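PDB 1DC1: type II restriction enzyme BsoBI from Geobacillus stearothermophilus, which recognises the double-stranded DNA sequence 5'-CYCGRG-3' as a homodimer and cleaves it after the first C, leaving fragments with terminal 5'-phosphates. Local coordinates for residues D[8-13]-D[313-318]; D[40-45]-D[123-128]; D[71-76]-D[89-94]; D[187-190]-D[195-198]. One frame throughout, in Å; residues are numbered along the deposited sequence. Where two conformers were deposited one is given.

In the fold
The contacts form two groups on opposite sides of the chain's centre. Contacts 2 and 3 belong to the helical part that meets the DNA and the second subunit; their centres are about 18 Å apart, and they touch where Tyr74 OH comes 3.4 Å from Ser125 CB. Contacts 1 and 4 lie in the part that carries the mixed sheet and the predicted magnesium site, with centres about 21 Å apart and no touch. The Leu198 side chain of contact 4 is about 9 Å from that of Asp212, a predicted ligand, and the Leu316 side chain of contact 1 about 11 Å from that of Asp212. Contact 1 joins the chain ends, and the other three nest within its loop.

Contact 1 of 4, residues D[8-13]-D[313-318]; sequences ENHLKS and VGSLCR
His10 and Ser315 bring the N-terminal loop 8-13 against helix 310-321, their CA atoms 6.4 Å apart. The CB of Ser315 is directed toward the loop, and its OG is gripped by two successive residues. Asn9 ND2 donates to Ser315 OG over 2.7 Å in a nearly straight bond (170°), with the hydroxyl oxygen lying in the amide plane. His10 ND1 hydrogen-bonds the same Ser315 OG at 2.8 Å, approached at the ring edge near its plane, and this bond is more bent. A serine suits the place because one small hydroxyl can serve both neighbours. With chi1 at 58°, His10 CG sits between its own backbone N and carbonyl carbon, which turns the ring toward the helix; CE1 then passes 4.2 Å from Leu316 N. The second ring nitrogen, NE2, hydrogen-bonds Ser304 O. Within the loop, Lys12 NZ folds back to donate to Glu8 O over 3.0 Å, tying the turn together. With an alanine in place of His10, Ser304 O would probably lose its imidazole partner, Ser315 OG would be left with Asn9 alone, and a gap would open between loop and helix. The imidazole thus joins the N-terminal loop both to the C-terminal helix and to strand 303-306, at the edge of the mixed sheet of a nuclease of the PD-(D/E)XK clan.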
loop_
_atom_site.group_PDB
_atom_site.type_symbol
_atom_site.label_atom_id
_atom_site.label_comp_id
_atom_site.label_asym_id
_atom_site.label_seq_id
_atom_site.Cartn_x
_atom_site.Cartn_y
_atom_site.Cartn_z
ATOM N N GLU D 8 -17.243 25.678 -1.759
ATOM C CA GLU D 8 -16.776 27.036 -2.065
ATOM C C GLU D 8 -16.564 27.863 -0.806
ATOM O O GLU D 8 -15.923 28.907 -0.827
ATOM C CB GLU D 8 -17.775 27.735 -2.949
ATOM C CG GLU D 8 -17.665 27.326 -4.369
ATOM C CD GLU D 8 -18.897 27.726 -5.167
ATOM O OE1 GLU D 8 -19.712 28.530 -4.651
ATOM O OE2 GLU D 8 -19.051 27.236 -6.313
ATOM N N ASN D 9 -17.121 27.399 0.301
ATOM C CA ASN D 9 -16.942 28.114 1.542
ATOM C C ASN D 9 -15.480 28.077 2.014
ATOM O O ASN D 9 -15.000 29.015 2.646
ATOM C CB ASN D 9 -17.828 27.550 2.649
ATOM C CG ASN D 9 -17.694 28.348 3.922
ATOM O OD1 ASN D 9 -18.096 29.521 3.977
ATOM N ND2 ASN D 9 -17.095 27.745 4.946
ATOM N N HIS D 10 -14.758 27.001 1.730
ATOM C CA HIS D 10 -13.357 26.945 2.164
ATOM C C HIS D 10 -12.359 26.708 1.032
ATOM O O HIS D 10 -11.158 26.714 1.285
ATOM C CB HIS D 10 -13.152 25.883 3.245
ATOM C CG HIS D 10 -13.567 24.505 2.818
ATOM N ND1 HIS D 10 -14.858 24.035 2.963
ATOM C CD2 HIS D 10 -12.857 23.493 2.258
ATOM C CE1 HIS D 10 -14.922 22.791 2.518
ATOM N NE2 HIS D 10 -13.721 22.440 2.087
ATOM N N LEU D 11 -12.842 26.493 -0.200
ATOM C CA LEU D 11 -11.979 26.290 -1.382
ATOM C C LEU D 11 -12.230 27.333 -2.426
ATOM O O LEU D 11 -13.324 27.402 -2.962
ATOM C CB LEU D 11 -12.246 24.960 -2.086
ATOM C CG LEU D 11 -11.960 23.789 -1.185
ATOM C CD1 LEU D 11 -12.429 22.514 -1.864
ATOM C CD2 LEU D 11 -10.475 23.770 -0.854
ATOM N N LYS D 12 -11.216 28.111 -2.758
ATOM C CA LYS D 12 -11.387 29.116 -3.790
ATOM C C LYS D 12 -10.617 28.741 -5.056
ATOM O O LYS D 12 -10.927 29.209 -6.150
ATOM C CB LYS D 12 -10.938 30.479 -3.266
ATOM C CG LYS D 12 -11.225 30.683 -1.783
ATOM C CD LYS D 12 -12.710 30.511 -1.413
ATOM C CE LYS D 12 -12.876 30.286 0.110
ATOM N NZ LYS D 12 -14.167 30.811 0.645
ATOM N N SER D 13 -9.616 27.885 -4.919
ATOM C CA SER D 13 -8.828 27.478 -6.083
ATOM C C SER D 13 -8.360 26.036 -5.884
ATOM O O SER D 13 -8.368 25.520 -4.761
ATOM C CB SER D 13 -7.614 28.409 -6.274
ATOM O OG SER D 13 -6.695 28.352 -5.175
ATOM N N VAL D 313 -11.449 21.656 7.268
ATOM C CA VAL D 313 -12.093 20.593 8.034
ATOM C C VAL D 313 -13.290 21.164 8.791
ATOM O O VAL D 313 -14.376 20.583 8.765
ATOM C CB VAL D 313 -11.075 19.908 9.023
ATOM C CG1 VAL D 313 -11.773 18.881 9.945
ATOM C CG2 VAL D 313 -9.972 19.236 8.197
ATOM N N GLY D 314 -13.094 22.314 9.435
ATOM C CA GLY D 314 -14.175 22.937 10.191
ATOM C C GLY D 314 -15.385 23.286 9.350
ATOM O O GLY D 314 -16.520 23.015 9.730
ATOM N N SER D 315 -15.128 23.897 8.196
ATOM C CA SER D 315 -16.174 24.285 7.271
ATOM C C SER D 315 -16.910 23.024 6.812
ATOM O O SER D 315 -18.127 23.001 6.781
ATOM C CB SER D 315 -15.505 25.030 6.081
ATOM O OG SER D 315 -16.370 25.170 4.971
ATOM N N LEU D 316 -16.170 21.962 6.482
ATOM C CA LEU D 316 -16.810 20.742 5.990
ATOM C C LEU D 316 -17.681 20.113 7.081
ATOM O O LEU D 316 -18.783 19.652 6.803
ATOM C CB LEU D 316 -15.724 19.765 5.507
ATOM C CG LEU D 316 -16.256 18.492 4.842
ATOM C CD1 LEU D 316 -15.560 18.255 3.519
ATOM C CD2 LEU D 316 -16.026 17.324 5.773
ATOM N N CYS D 317 -17.169 20.105 8.318
ATOM C CA CYS D 317 -17.884 19.535 9.474
ATOM C C CYS D 317 -19.155 20.320 9.830
ATOM O O CYS D 317 -20.182 19.747 10.157
ATOM C CB CYS D 317 -16.948 19.475 10.691
ATOM S SG CYS D 317 -15.792 18.117 10.532
ATOM N N ARG D 318 -19.086 21.639 9.770
ATOM C CA ARG D 318 -20.264 22.450 10.044
ATOM C C ARG D 318 -21.311 22.149 8.960
ATOM O O ARG D 318 -22.495 22.008 9.249
ATOM C CB ARG D 318 -19.833 23.912 10.090
ATOM C CG ARG D 318 -20.932 24.905 9.947
ATOM C CD ARG D 318 -20.448 26.303 10.334
ATOM N NE ARG D 318 -21.562 27.104 10.852
ATOM C CZ ARG D 318 -21.935 28.297 10.389
ATOM N NH1 ARG D 318 -21.285 28.869 9.374
ATOM N NH2 ARG D 318 -22.960 28.926 10.961
#

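Contact 2 of 4, residues D[40-45]-D[123-128]; sequences TPYIER and GDSLGG. With nucleotides of chain B.
Tyr42 of helix 21-53 packs on Leu126 of helix 110-152, a buried helix-helix contact in the helical part of an enzyme whose dimer encircles DNA. The apolar interactions centre on the phenol ring. Leu126 CB makes a CH-pi contact over one face, 4.0 Å from the ring centroid, while Leu126 CD1 reaches Tyr42 CE1 at 3.5 Å. A flat aromatic suits this place because it offers a second face as well: Arg45 NH2 lies over its centre, 3.3 Å above the plane. Leu120 of the second subunit also packs on Tyr42. Polar interactions are slight, with Ser125 OG beside the ring edge and a weak hydrogen bond between Tyr42 OH and Thr129 OG1. Toward the DNA, the same turn of helix 110-152 lies against the sugars and a base edge of chain B. Asp124 OD2 is 3.1 Å from DA9 C5'. Gly128 has no side chain to collide with the DG10 sugar, and its CA comes 3.2 Å from DA9 N3.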
loop_
_atom_site.group_PDB
_atom_site.type_symbol
_atom_site.label_atom_id
_atom_site.label_comp_id
_atom_site.label_asym_id
_atom_site.label_seq_id
_atom_site.Cartn_x
_atom_site.Cartn_y
_atom_site.Cartn_z
ATOM N N THR D 40 8.703 0.035 21.631
ATOM C CA THR D 40 9.105 -0.614 22.879
ATOM C C THR D 40 8.597 -2.059 23.082
ATOM O O THR D 40 9.402 -2.919 23.413
ATOM C CB THR D 40 8.763 0.324 24.095
ATOM O OG1 THR D 40 9.372 1.592 23.854
ATOM C CG2 THR D 40 9.327 -0.221 25.414
ATOM N N PRO D 41 7.278 -2.346 22.915
ATOM C CA PRO D 41 6.876 -3.740 23.108
ATOM C C PRO D 41 7.590 -4.694 22.149
ATOM O O PRO D 41 7.774 -5.878 22.492
ATOM C CB PRO D 41 5.380 -3.720 22.846
ATOM C CG PRO D 41 4.958 -2.314 23.119
ATOM C CD PRO D 41 6.093 -1.500 22.622
ATOM N N TYR D 42 7.980 -4.211 20.958
ATOM C CA TYR D 42 8.671 -5.098 20.000
ATOM C C TYR D 42 10.071 -5.426 20.483
ATOM O O TYR D 42 10.507 -6.592 20.428
ATOM C CB TYR D 42 8.747 -4.477 18.605
ATOM C CG TYR D 42 7.398 -4.411 17.956
ATOM C CD1 TYR D 42 6.510 -3.392 18.299
ATOM C CD2 TYR D 42 6.994 -5.373 17.024
ATOM C CE1 TYR D 42 5.262 -3.316 17.747
ATOM C CE2 TYR D 42 5.713 -5.318 16.439
ATOM C CZ TYR D 42 4.866 -4.274 16.818
ATOM O OH TYR D 42 3.642 -4.116 16.242
ATOM N N ILE D 43 10.776 -4.405 20.956
ATOM C CA ILE D 43 12.127 -4.615 21.467
ATOM C C ILE D 43 12.100 -5.478 22.742
ATOM O O ILE D 43 12.947 -6.366 22.934
ATOM C CB ILE D 43 12.842 -3.267 21.759
ATOM C CG1 ILE D 43 12.880 -2.392 20.490
ATOM C CG2 ILE D 43 14.274 -3.547 22.352
ATOM C CD1 ILE D 43 13.622 -3.017 19.293
ATOM N N GLU D 44 11.122 -5.243 23.611
ATOM C CA GLU D 44 11.037 -6.029 24.837
ATOM C C GLU D 44 10.700 -7.487 24.508
ATOM O O GLU D 44 11.246 -8.383 25.159
ATOM C CB GLU D 44 10.023 -5.439 25.826
ATOM C CG GLU D 44 10.270 -6.015 27.227
ATOM C CD GLU D 44 9.320 -5.501 28.307
ATOM O OE1 GLU D 44 8.445 -4.660 27.988
ATOM O OE2 GLU D 44 9.463 -5.931 29.479
ATOM N N ARG D 45 9.829 -7.738 23.517
ATOM C CA ARG D 45 9.547 -9.130 23.141
ATOM C C ARG D 45 10.841 -9.806 22.607
ATOM O O ARG D 45 11.054 -10.995 22.853
ATOM C CB ARG D 45 8.411 -9.212 22.102
ATOM C CG ARG D 45 7.006 -9.016 22.730
ATOM C CD ARG D 45 5.857 -9.252 21.703
ATOM N NE ARG D 45 5.767 -8.199 20.679
ATOM C CZ ARG D 45 5.021 -7.105 20.801
ATOM N NH1 ARG D 45 4.292 -6.917 21.896
ATOM N NH2 ARG D 45 5.033 -6.193 19.854
ATOM N N GLY D 123 9.914 -5.916 12.120
ATOM C CA GLY D 123 9.843 -4.522 11.726
ATOM C C GLY D 123 8.758 -4.293 10.681
ATOM O O GLY D 123 8.148 -3.230 10.628
ATOM N N ASP D 124 8.502 -5.285 9.831
ATOM C CA ASP D 124 7.457 -5.122 8.806
ATOM C C ASP D 124 6.096 -5.197 9.525
ATOM O O ASP D 124 5.131 -4.564 9.104
ATOM C CB ASP D 124 7.582 -6.229 7.755
ATOM C CG ASP D 124 7.145 -5.788 6.335
ATOM O OD1 ASP D 124 6.623 -4.684 6.115
ATOM O OD2 ASP D 124 7.347 -6.588 5.420
ATOM N N SER D 125 6.029 -5.977 10.602
ATOM C CA SER D 125 4.791 -6.072 11.408
ATOM C C SER D 125 4.506 -4.724 12.102
ATOM O O SER D 125 3.349 -4.276 12.096
ATOM C CB SER D 125 4.897 -7.168 12.484
ATOM O OG SER D 125 3.793 -7.092 13.360
ATOM N N LEU D 126 5.540 -4.102 12.706
ATOM C CA LEU D 126 5.378 -2.798 13.339
ATOM C C LEU D 126 4.927 -1.809 12.269
ATOM O O LEU D 126 4.030 -1.058 12.513
ATOM C CB LEU D 126 6.671 -2.306 14.016
ATOM C CG LEU D 126 6.624 -0.830 14.501
ATOM C CD1 LEU D 126 5.564 -0.613 15.555
ATOM C CD2 LEU D 126 7.959 -0.405 15.025
ATOM N N GLY D 127 5.546 -1.833 11.087
ATOM C CA GLY D 127 5.147 -0.976 9.982
ATOM C C GLY D 127 3.669 -1.145 9.654
ATOM O O GLY D 127 2.978 -0.140 9.466
ATOM N N GLY D 128 3.185 -2.393 9.613
ATOM C CA GLY D 128 1.780 -2.675 9.362
ATOM C C GLY D 128 0.891 -2.069 10.433
ATOM O O GLY D 128 -0.121 -1.438 10.122
ATOM P P DA B 9 3.867 -9.735 3.877
ATOM O OP1 DA B 9 5.235 -9.603 3.308
ATOM O OP2 DA B 9 3.207 -11.068 3.827
ATOM O "O5'" DA B 9 3.794 -9.180 5.388
ATOM C "C5'" DA B 9 4.846 -8.355 5.984
ATOM C "C4'" DA B 9 4.244 -7.294 6.875
ATOM O "O4'" DA B 9 3.792 -6.151 6.123
ATOM C "C3'" DA B 9 3.027 -7.708 7.687
ATOM O "O3'" DA B 9 3.412 -8.512 8.807
ATOM C "C2'" DA B 9 2.402 -6.365 8.043
ATOM C "C1'" DA B 9 2.694 -5.535 6.794
ATOM N N9 DA B 9 1.559 -5.527 5.868
ATOM C C8 DA B 9 1.224 -6.490 4.931
ATOM N N7 DA B 9 0.134 -6.212 4.264
ATOM C C5 DA B 9 -0.281 -4.986 4.778
ATOM C C6 DA B 9 -1.378 -4.144 4.482
ATOM N N6 DA B 9 -2.296 -4.395 3.555
ATOM N N1 DA B 9 -1.489 -3.012 5.188
ATOM C C2 DA B 9 -0.575 -2.726 6.126
ATOM N N3 DA B 9 0.485 -3.419 6.489
ATOM C C4 DA B 9 0.584 -4.553 5.769
ATOM P P DG B 10 2.286 -9.202 9.716
ATOM O OP1 DG B 10 3.034 -10.125 10.612
ATOM O OP2 DG B 10 1.223 -9.740 8.839
ATOM O "O5'" DG B 10 1.798 -7.968 10.591
ATOM C "C5'" DG B 10 0.498 -7.894 11.136
ATOM C "C4'" DG B 10 0.081 -6.442 11.239
ATOM O "O4'" DG B 10 0.152 -5.832 9.936
ATOM C "C3'" DG B 10 -1.375 -6.314 11.664
ATOM O "O3'" DG B 10 -1.429 -6.089 13.048
ATOM C "C2'" DG B 10 -1.889 -5.103 10.920
ATOM C "C1'" DG B 10 -1.057 -5.121 9.649
ATOM N N9 DG B 10 -1.704 -5.779 8.522
ATOM C C8 DG B 10 -1.254 -6.902 7.860
ATOM N N7 DG B 10 -1.979 -7.206 6.822
ATOM C C5 DG B 10 -2.985 -6.239 6.810
ATOM C C6 DG B 10 -4.083 -6.035 5.886
ATOM O O6 DG B 10 -4.408 -6.723 4.913
ATOM N N1 DG B 10 -4.842 -4.902 6.224
ATOM C C2 DG B 10 -4.630 -4.115 7.348
ATOM N N2 DG B 10 -5.516 -3.090 7.541
ATOM N N3 DG B 10 -3.632 -4.318 8.225
ATOM C C4 DG B 10 -2.846 -5.373 7.878
#

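Contact 3 of 4, residues D[71-76]-D[89-94]; sequences ALLYAS and DDKKES. With nucleotides of chain B.
Ser76 and Ser94 meet where the end of helix 69-75 packs against helix 88-103, two neighbouring helices of the helical region. Their hydroxyls, OG to OG, are only 2.4 Å apart; so short a separation is doubtful in detail. Ser76 OG also lies 2.8 Å from Leu73 O, and its one proton cannot serve both. Small hydroxylated residues let the backbones come this near, Ser76 CA to Ser94 CA being 5.9 Å. Beside them, Leu73 supplies the apolar part: with CG anti to the backbone N (chi1 178°), its CD1 rests 3.8 Å from Lys91 O, and its CD2 meets the extended aliphatic stem of Lys91 at CD. One water joins the two segments further, donating to Ser76 O and Ser94 O and accepting from Ser94 OG. Around this shell, Asn36 of the second subunit hydrogen-bonds Ser76 O, and Arg25 of that subunit forms a salt bridge with Asp90, so the dimer partner also holds both sides of the contact. The CB of Tyr74 is directed away from segment 89-94, and the end of its side chain reaches the DNA. Its ring meets the phosphate of DG10 of chain B edge-on, and Tyr74 OH donates to OP1 of that nucleotide over 2.5 Å.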
loop_
_atom_site.group_PDB
_atom_site.type_symbol
_atom_site.label_atom_id
_atom_site.label_comp_id
_atom_site.label_asym_id
_atom_site.label_seq_id
_atom_site.Cartn_x
_atom_site.Cartn_y
_atom_site.Cartn_z
ATOM N N ALA D 71 7.718 -17.459 17.387
ATOM C CA ALA D 71 8.813 -16.502 17.166
ATOM C C ALA D 71 9.789 -17.108 16.125
ATOM O O ALA D 71 10.264 -16.420 15.220
ATOM C CB ALA D 71 9.545 -16.223 18.482
ATOM N N LEU D 72 10.096 -18.408 16.256
ATOM C CA LEU D 72 10.974 -19.090 15.305
ATOM C C LEU D 72 10.348 -19.050 13.895
ATOM O O LEU D 72 11.061 -18.788 12.905
ATOM C CB LEU D 72 11.219 -20.575 15.665
ATOM C CG LEU D 72 11.987 -20.998 16.906
ATOM C CD1 LEU D 72 12.196 -22.543 16.818
ATOM C CD2 LEU D 72 13.321 -20.280 16.977
ATOM N N LEU D 73 9.042 -19.304 13.799
ATOM C CA LEU D 73 8.389 -19.262 12.494
ATOM C C LEU D 73 8.495 -17.837 11.955
ATOM O O LEU D 73 8.834 -17.655 10.772
ATOM C CB LEU D 73 6.920 -19.666 12.556
ATOM C CG LEU D 73 6.080 -19.614 11.248
ATOM C CD1 LEU D 73 6.669 -20.566 10.160
ATOM C CD2 LEU D 73 4.628 -19.988 11.579
ATOM N N TYR D 74 8.255 -16.830 12.795
ATOM C CA TYR D 74 8.352 -15.473 12.315
ATOM C C TYR D 74 9.763 -15.122 11.846
ATOM O O TYR D 74 9.934 -14.544 10.764
ATOM C CB TYR D 74 7.882 -14.477 13.387
ATOM C CG TYR D 74 7.234 -13.241 12.755
ATOM C CD1 TYR D 74 8.029 -12.234 12.161
ATOM C CD2 TYR D 74 5.835 -13.115 12.667
ATOM C CE1 TYR D 74 7.442 -11.126 11.479
ATOM C CE2 TYR D 74 5.251 -12.028 12.003
ATOM C CZ TYR D 74 6.081 -11.047 11.410
ATOM O OH TYR D 74 5.547 -10.020 10.706
ATOM N N ALA D 75 10.764 -15.472 12.654
ATOM C CA ALA D 75 12.175 -15.219 12.332
ATOM C C ALA D 75 12.624 -15.944 11.061
ATOM O O ALA D 75 13.597 -15.519 10.433
ATOM C CB ALA D 75 13.089 -15.614 13.517
ATOM N N SER D 76 11.914 -17.020 10.693
ATOM C CA SER D 76 12.211 -17.812 9.507
ATOM C C SER D 76 11.706 -17.141 8.236
ATOM O O SER D 76 11.860 -17.675 7.149
ATOM C CB SER D 76 11.661 -19.246 9.647
ATOM O OG SER D 76 10.349 -19.379 9.131
ATOM N N ASP D 89 3.316 -28.543 7.919
ATOM C CA ASP D 89 4.548 -29.021 7.287
ATOM C C ASP D 89 5.362 -27.877 6.719
ATOM O O ASP D 89 6.593 -27.851 6.827
ATOM C CB ASP D 89 4.269 -29.971 6.078
ATOM C CG ASP D 89 3.610 -31.313 6.468
ATOM O OD1 ASP D 89 3.715 -31.769 7.657
ATOM O OD2 ASP D 89 2.985 -31.916 5.546
ATOM N N ASP D 90 4.674 -26.952 6.061
ATOM C CA ASP D 90 5.339 -25.814 5.449
ATOM C C ASP D 90 5.996 -25.020 6.555
ATOM O O ASP D 90 7.140 -24.587 6.418
ATOM C CB ASP D 90 4.341 -24.916 4.737
ATOM C CG ASP D 90 3.731 -25.535 3.503
ATOM O OD1 ASP D 90 4.336 -26.411 2.858
ATOM O OD2 ASP D 90 2.621 -25.085 3.168
ATOM N N LYS D 91 5.254 -24.826 7.646
ATOM C CA LYS D 91 5.758 -24.078 8.785
ATOM C C LYS D 91 7.010 -24.729 9.407
ATOM O O LYS D 91 8.024 -24.060 9.639
ATOM C CB LYS D 91 4.640 -23.948 9.820
ATOM C CG LYS D 91 3.389 -23.274 9.303
ATOM C CD LYS D 91 2.426 -23.034 10.446
ATOM C CE LYS D 91 1.162 -22.466 9.943
ATOM N NZ LYS D 91 0.096 -22.692 10.925
ATOM N N LYS D 92 6.934 -26.031 9.665
ATOM C CA LYS D 92 8.062 -26.764 10.231
ATOM C C LYS D 92 9.238 -26.696 9.274
ATOM O O LYS D 92 10.382 -26.505 9.684
ATOM C CB LYS D 92 7.632 -28.185 10.542
ATOM C CG LYS D 92 6.602 -28.152 11.670
ATOM C CD LYS D 92 6.673 -29.356 12.552
ATOM C CE LYS D 92 5.553 -29.298 13.562
ATOM N NZ LYS D 92 5.647 -30.503 14.406
ATOM N N GLU D 93 8.946 -26.770 7.986
ATOM C CA GLU D 93 9.993 -26.700 7.013
ATOM C C GLU D 93 10.671 -25.329 7.047
ATOM O O GLU D 93 11.882 -25.238 6.980
ATOM C CB GLU D 93 9.394 -26.973 5.666
ATOM C CG GLU D 93 10.201 -27.879 4.828
ATOM C CD GLU D 93 9.696 -27.857 3.402
ATOM O OE1 GLU D 93 8.563 -28.388 3.168
ATOM O OE2 GLU D 93 10.431 -27.296 2.539
ATOM N N SER D 94 9.883 -24.277 7.156
ATOM C CA SER D 94 10.429 -22.930 7.211
ATOM C C SER D 94 11.351 -22.806 8.426
ATOM O O SER D 94 12.410 -22.201 8.347
ATOM C CB SER D 94 9.292 -21.873 7.352
ATOM O OG SER D 94 9.761 -20.549 7.073
ATOM P P DG B 10 2.286 -9.202 9.716
ATOM O OP1 DG B 10 3.034 -10.125 10.612
ATOM O OP2 DG B 10 1.223 -9.740 8.839
ATOM O "O5'" DG B 10 1.798 -7.968 10.591
ATOM C "C5'" DG B 10 0.498 -7.894 11.136
ATOM C "C4'" DG B 10 0.081 -6.442 11.239
ATOM O "O4'" DG B 10 0.152 -5.832 9.936
ATOM C "C3'" DG B 10 -1.375 -6.314 11.664
ATOM O "O3'" DG B 10 -1.429 -6.089 13.048
ATOM C "C2'" DG B 10 -1.889 -5.103 10.920
ATOM C "C1'" DG B 10 -1.057 -5.121 9.649
ATOM N N9 DG B 10 -1.704 -5.779 8.522
ATOM C C8 DG B 10 -1.254 -6.902 7.860
ATOM N N7 DG B 10 -1.979 -7.206 6.822
ATOM C C5 DG B 10 -2.985 -6.239 6.810
ATOM C C6 DG B 10 -4.083 -6.035 5.886
ATOM O O6 DG B 10 -4.408 -6.723 4.913
ATOM N N1 DG B 10 -4.842 -4.902 6.224
ATOM C C2 DG B 10 -4.630 -4.115 7.348
ATOM N N2 DG B 10 -5.516 -3.090 7.541
ATOM N N3 DG B 10 -3.632 -4.318 8.225
ATOM C C4 DG B 10 -2.846 -5.373 7.878
HETATM O O HOH W 1 12.849 -20.288 6.258
#

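Contact 4 of 4, residues D[187-190]-D[195-198]; sequences ISWT and HRTL
Trp189 lays its indole over the side chain of Arg196, whose CB makes a CH-pi contact 3.7 Å from the centroid of the five-membered ring and 24° off its normal. With CG between the backbone N and the carbonyl carbon (chi1 62°), the ring swings across toward the neighbouring strand, where CZ3 also touches Leu198 CB at 4.0 Å. A phenylalanine in its place would probably lose much of the overlap with Arg196 CB and leave Ile321 O without its indole N-H, since Trp189 NE1 hydrogen-bonds that carbonyl. Arg196 suits the spot because its stem packs under the indole while its bent chain carries the guanidinium onward. There NE forms a salt bridge with the terminal carboxylate of Ile323, and NH1 donates to His195 O from above the carbonyl plane. Strands 184-191 and 194-199 form an antiparallel hairpin in the mixed sheet. Ile187 with Leu198 and Trp189 with Arg196 are hydrogen-bonded pairs of this part of the hairpin; in the latter, Arg196 N donates to Trp189 O over 2.7 Å. On the other face, Ser188 OG lies 3.1 Å from both Thr197 OG1 and Arg196 O, with a single proton to offer, and Thr197 OG1 bonds to Cys218 O, just past strand 213-217, the next strand of the sheet. The chemistry divides by face: hydroxyls of Ser188 and Thr197 meet beside Trp170, whereas indole, arginine and terminal carboxylate fasten the chain's end to the hairpin.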
loop_
_atom_site.group_PDB
_atom_site.type_symbol
_atom_site.label_atom_id
_atom_site.label_comp_id
_atom_site.label_asym_id
_atom_site.label_seq_id
_atom_site.Cartn_x
_atom_site.Cartn_y
_atom_site.Cartn_z
ATOM N N ILE D 187 -21.574 9.047 15.865
ATOM C CA ILE D 187 -22.061 10.218 16.599
ATOM C C ILE D 187 -23.433 10.470 16.023
ATOM O O ILE D 187 -23.648 10.292 14.805
ATOM C CB ILE D 187 -21.168 11.459 16.344
ATOM C CG1 ILE D 187 -19.743 11.175 16.856
ATOM C CG2 ILE D 187 -21.817 12.757 16.926
ATOM C CD1 ILE D 187 -19.623 11.120 18.360
ATOM N N SER D 188 -24.360 10.865 16.880
ATOM C CA SER D 188 -25.709 11.115 16.419
ATOM C C SER D 188 -26.268 12.415 16.976
ATOM O O SER D 188 -26.091 12.704 18.142
ATOM C CB SER D 188 -26.569 9.936 16.840
ATOM O OG SER D 188 -27.847 10.065 16.260
ATOM N N TRP D 189 -26.964 13.194 16.162
ATOM C CA TRP D 189 -27.554 14.460 16.621
ATOM C C TRP D 189 -28.882 14.767 15.891
ATOM O O TRP D 189 -29.357 14.011 15.015
ATOM C CB TRP D 189 -26.609 15.645 16.368
ATOM C CG TRP D 189 -26.319 15.863 14.886
ATOM C CD1 TRP D 189 -26.946 16.747 14.015
ATOM C CD2 TRP D 189 -25.301 15.173 14.102
ATOM N NE1 TRP D 189 -26.363 16.641 12.754
ATOM C CE2 TRP D 189 -25.365 15.692 12.777
ATOM C CE3 TRP D 189 -24.348 14.173 14.402
ATOM C CZ2 TRP D 189 -24.492 15.229 11.745
ATOM C CZ3 TRP D 189 -23.481 13.719 13.384
ATOM C CH2 TRP D 189 -23.557 14.240 12.085
ATOM N N THR D 190 -29.485 15.886 16.274
ATOM C CA THR D 190 -30.732 16.353 15.674
ATOM C C THR D 190 -30.523 17.836 15.373
ATOM O O THR D 190 -30.111 18.601 16.238
ATOM C CB THR D 190 -31.929 16.217 16.617
ATOM O OG1 THR D 190 -32.135 14.847 16.938
ATOM C CG2 THR D 190 -33.180 16.746 15.950
ATOM N N HIS D 195 -33.032 14.026 12.368
ATOM C CA HIS D 195 -32.100 13.159 13.104
ATOM C C HIS D 195 -30.998 12.702 12.170
ATOM O O HIS D 195 -31.263 12.261 11.058
ATOM C CB HIS D 195 -32.804 11.927 13.650
ATOM C CG HIS D 195 -33.933 12.260 14.552
ATOM N ND1 HIS D 195 -33.741 12.635 15.862
ATOM C CD2 HIS D 195 -35.258 12.401 14.301
ATOM C CE1 HIS D 195 -34.902 12.995 16.380
ATOM N NE2 HIS D 195 -35.837 12.863 15.453
ATOM N N ARG D 196 -29.768 12.771 12.638
ATOM C CA ARG D 196 -28.638 12.420 11.814
ATOM C C ARG D 196 -27.716 11.489 12.570
ATOM O O ARG D 196 -27.413 11.751 13.724
ATOM C CB ARG D 196 -27.876 13.709 11.410
ATOM C CG ARG D 196 -28.750 14.803 10.777
ATOM C CD ARG D 196 -29.082 14.397 9.363
ATOM N NE ARG D 196 -29.847 15.333 8.527
ATOM C CZ ARG D 196 -31.077 15.071 8.084
ATOM N NH1 ARG D 196 -31.652 13.929 8.420
ATOM N NH2 ARG D 196 -31.683 15.875 7.220
ATOM N N THR D 197 -27.270 10.406 11.919
ATOM C CA THR D 197 -26.348 9.449 12.541
ATOM C C THR D 197 -25.118 9.182 11.631
ATOM O O THR D 197 -25.224 8.670 10.484
ATOM C CB THR D 197 -27.090 8.113 12.872
ATOM O OG1 THR D 197 -28.218 8.395 13.707
ATOM C CG2 THR D 197 -26.174 7.109 13.598
ATOM N N LEU D 198 -23.954 9.561 12.148
ATOM C CA LEU D 198 -22.701 9.345 11.445
ATOM C C LEU D 198 -22.038 8.060 11.988
ATOM O O LEU D 198 -21.943 7.832 13.207
ATOM C CB LEU D 198 -21.764 10.545 11.640
ATOM C CG LEU D 198 -20.336 10.378 11.083
ATOM C CD1 LEU D 198 -20.276 11.040 9.748
ATOM C CD2 LEU D 198 -19.315 11.017 12.035
#